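Local coordinates for cytoplasmic export protein 1 (Saccharomyces cerevisiae, PDB 3VWA) that takes part in nuclear tRNA export, probably collecting tRNA from export receptors at the nuclear pore and delivering aminoacylated tRNA to the translation machinery, at residues F126-L131 against I186-L191. Numbering follows the deposited sequence.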
ATOM      1  N   PHE A 126      29.006  24.826   4.786  1.00 46.64           N
ATOM      2  CA  PHE A 126      28.384  25.240   6.054  1.00 45.17           C
ATOM      3  C   PHE A 126      28.817  24.297   7.165  1.00 43.52           C
ATOM      4  O   PHE A 126      29.352  23.222   6.892  1.00 42.90           O
ATOM      5  CB  PHE A 126      26.852  25.258   5.962  1.00 41.27           C
ATOM      6  CG  PHE A 126      26.289  26.290   5.001  1.00 43.42           C
ATOM      7  CD1 PHE A 126      26.092  27.602   5.402  1.00 45.25           C
ATOM      8  CD2 PHE A 126      25.912  25.942   3.710  1.00 50.86           C
ATOM      9  CE1 PHE A 126      25.551  28.548   4.546  1.00 48.88           C
ATOM     10  CE2 PHE A 126      25.362  26.890   2.839  1.00 52.85           C
ATOM     11  CZ  PHE A 126      25.181  28.196   3.263  1.00 50.53           C
ATOM     12  N   VAL A 127      28.652  24.734   8.417  1.00 44.30           N
ATOM     13  CA  VAL A 127      28.710  23.831   9.568  1.00 43.79           C
ATOM     14  C   VAL A 127      27.276  23.599   9.974  1.00 41.51           C
ATOM     15  O   VAL A 127      26.457  24.540   9.942  1.00 42.13           O
ATOM     16  CB  VAL A 127      29.414  24.437  10.798  1.00 43.68           C
ATOM     17  CG1 VAL A 127      29.723  23.340  11.837  1.00 36.41           C
ATOM     18  CG2 VAL A 127      30.684  25.147  10.394  1.00 49.56           C
ATOM     19  N   LEU A 128      26.970  22.365  10.359  1.00 41.19           N
ATOM     20  CA  LEU A 128      25.597  22.026  10.731  1.00 36.59           C
ATOM     21  C   LEU A 128      25.564  21.978  12.222  1.00 37.92           C
ATOM     22  O   LEU A 128      24.805  22.710  12.837  1.00 39.87           O
ATOM     23  CB  LEU A 128      25.136  20.695  10.117  1.00 34.82           C
ATOM     24  CG  LEU A 128      23.635  20.436   9.826  1.00 37.21           C
ATOM     25  CD1 LEU A 128      23.266  18.961   9.861  1.00 30.21           C
ATOM     26  CD2 LEU A 128      22.640  21.265  10.661  1.00 37.62           C
ATOM     27  N   GLY A 129      26.378  21.089  12.792  1.00 39.26           N
ATOM     28  CA  GLY A 129      26.673  21.087  14.200  1.00 35.06           C
ATOM     29  C   GLY A 129      25.706  20.373  15.100  1.00 38.07           C
ATOM     30  O   GLY A 129      26.039  20.063  16.267  1.00 34.72           O
ATOM     31  N   THR A 130      24.520  20.080  14.563  1.00 38.06           N
ATOM     32  CA  THR A 130      23.393  19.562  15.345  1.00 34.50           C
ATOM     33  C   THR A 130      23.002  18.099  14.983  1.00 35.48           C
ATOM     34  O   THR A 130      21.941  17.626  15.410  1.00 30.98           O
ATOM     35  CB  THR A 130      22.151  20.428  15.080  1.00 33.88           C
ATOM     36  OG1 THR A 130      21.802  20.273  13.687  1.00 28.96           O
ATOM     37  CG2 THR A 130      22.389  21.994  15.483  1.00 25.66           C
ATOM     38  N   LEU A 131      23.808  17.415  14.181  1.00 34.92           N
ATOM     39  CA  LEU A 131      23.481  16.028  13.742  1.00 39.63           C
ATOM     40  C   LEU A 131      23.166  15.077  14.901  1.00 38.17           C
ATOM     41  O   LEU A 131      23.985  14.861  15.780  1.00 36.85           O
ATOM     42  CB  LEU A 131      24.634  15.415  12.951  1.00 37.40           C
ATOM     43  CG  LEU A 131      24.787  15.656  11.459  1.00 43.54           C
ATOM     44  CD1 LEU A 131      26.206  15.336  11.047  1.00 36.98           C
ATOM     45  CD2 LEU A 131      23.852  14.781  10.643  1.00 45.29           C
ATOM     46  N   ILE A 186      33.215  18.900  13.789  1.00 40.11           N
ATOM     47  CA  ILE A 186      31.965  18.595  14.486  1.00 39.88           C
ATOM     48  C   ILE A 186      30.965  17.790  13.607  1.00 37.79           C
ATOM     49  O   ILE A 186      30.340  16.850  14.089  1.00 39.39           O
ATOM     50  CB  ILE A 186      31.309  19.820  15.176  1.00 37.33           C
ATOM     51  CG1 ILE A 186      30.305  19.352  16.233  1.00 39.08           C
ATOM     52  CG2 ILE A 186      30.670  20.790  14.172  1.00 33.74           C
ATOM     53  CD1 ILE A 186      29.678  20.479  17.038  1.00 40.71           C
ATOM     54  N   ASP A 187      30.850  18.121  12.330  1.00 36.28           N
ATOM     55  CA  ASP A 187      29.896  17.382  11.485  1.00 39.14           C
ATOM     56  C   ASP A 187      30.291  15.917  11.209  1.00 41.06           C
ATOM     57  O   ASP A 187      29.450  15.025  11.342  1.00 38.71           O
ATOM     58  CB  ASP A 187      29.592  18.147  10.213  1.00 33.90           C
ATOM     59  CG  ASP A 187      28.796  19.421  10.481  1.00 35.95           C
ATOM     60  OD1 ASP A 187      28.050  19.481  11.506  1.00 38.27           O
ATOM     61  OD2 ASP A 187      28.918  20.365   9.658  1.00 33.57           O
ATOM     62  N   SER A 188      31.560  15.676  10.832  1.00 42.49           N
ATOM     63  CA  SER A 188      32.110  14.322  10.720  1.00 38.69           C
ATOM     64  C   SER A 188      31.879  13.490  11.965  1.00 40.99           C
ATOM     65  O   SER A 188      31.553  12.296  11.869  1.00 40.05           O
ATOM     66  CB  SER A 188      33.613  14.376  10.479  1.00 36.56           C
ATOM     67  OG  SER A 188      33.859  14.538   9.119  1.00 33.13           O
HETATM   68  N   MSE A 189      32.041  14.109  13.132  1.00 40.94           N
HETATM   69  CA  MSE A 189      31.917  13.369  14.391  1.00 44.29           C
HETATM   70  C   MSE A 189      30.478  13.099  14.672  1.00 46.07           C
HETATM   71  O   MSE A 189      30.141  12.018  15.182  1.00 46.04           O
HETATM   72  CB  MSE A 189      32.573  14.113  15.544  1.00 44.73           C
HETATM   73  CG  MSE A 189      34.085  13.881  15.493  1.00 52.10           C
HETATM   74 SE   MSE A 189      35.028  14.861  16.954  1.00 53.76          SE
HETATM   75  CE  MSE A 189      35.937  16.176  15.818  1.00 48.53           C
ATOM     76  N   GLY A 190      29.610  14.063  14.336  1.00 37.36           N
ATOM     77  CA  GLY A 190      28.171  13.877  14.527  1.00 35.39           C
ATOM     78  C   GLY A 190      27.579  12.872  13.545  1.00 35.66           C
ATOM     79  O   GLY A 190      26.649  12.130  13.882  1.00 33.53           O
ATOM     80  N   LEU A 191      28.138  12.826  12.336  1.00 35.06           N
ATOM     81  CA  LEU A 191      27.723  11.842  11.330  1.00 35.90           C
ATOM     82  C   LEU A 191      28.045  10.421  11.798  1.00 33.98           C
ATOM     83  O   LEU A 191      27.208   9.536  11.671  1.00 36.67           O
ATOM     84  CB  LEU A 191      28.369  12.132   9.940  1.00 34.39           C
ATOM     85  CG  LEU A 191      27.963  11.158   8.811  1.00 36.71           C
ATOM     86  CD1 LEU A 191      26.454  10.988   8.680  1.00 35.53           C
ATOM     87  CD2 LEU A 191      28.572  11.467   7.446  1.00 34.79           C
TER
HETATM   88  O   HOH W   1      27.841  20.776   7.228  1.00 42.00           O
HETATM   89  O   HOH W   2      26.549  17.729  13.642  1.00 43.23           O
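Gly129 and Leu131 bring the turn after strand 126-127 up against the first turn of helix 186-198: Gly129 CA lies 5.6 Å from Asp187 CA, and Leu131 CA lies 5.2 Å from Gly190 CA. The Asp187 carboxylate faces two successive amides of the turn. With CG anti to the carbonyl carbon (chi1 -68°), Asp187 OD2 accepts the N-H of Leu128 (N to OD2 2.9 Å) and Asp187 OD1 that of Gly129 (N to OD1 2.7 Å), each through its syn lone pair. Water 2 takes the N-H of Leu131 and donates to Asp187 OD1, carrying the link further along the turn; water 1 lies 2.7 Å from Asp187 OD2, close to Phe126 O. Beside this polar centre, Val127 CG1 meets Ile186 CG2 at 3.6 Å, the two side chains crossing at about a right angle, and Phe163 of helix 160-174 touches both. Leu131 CD1 reaches over the helix backbone to Leu191 CB at 4.0 Å, while its CB rests on Gly190, where a side chain would crowd it. Replacing Asp187 by alanine is likely to leave the Leu128 and Gly129 amides without their acceptor and let the turn shift. This pairing probably corresponds to the one in protein kinases between the helix F aspartate and the backbone of the HRD segment, consistent with the kinase-like domain here keeping the shape of the equivalent turn through a two-oxygen carboxylate grip on consecutive amides.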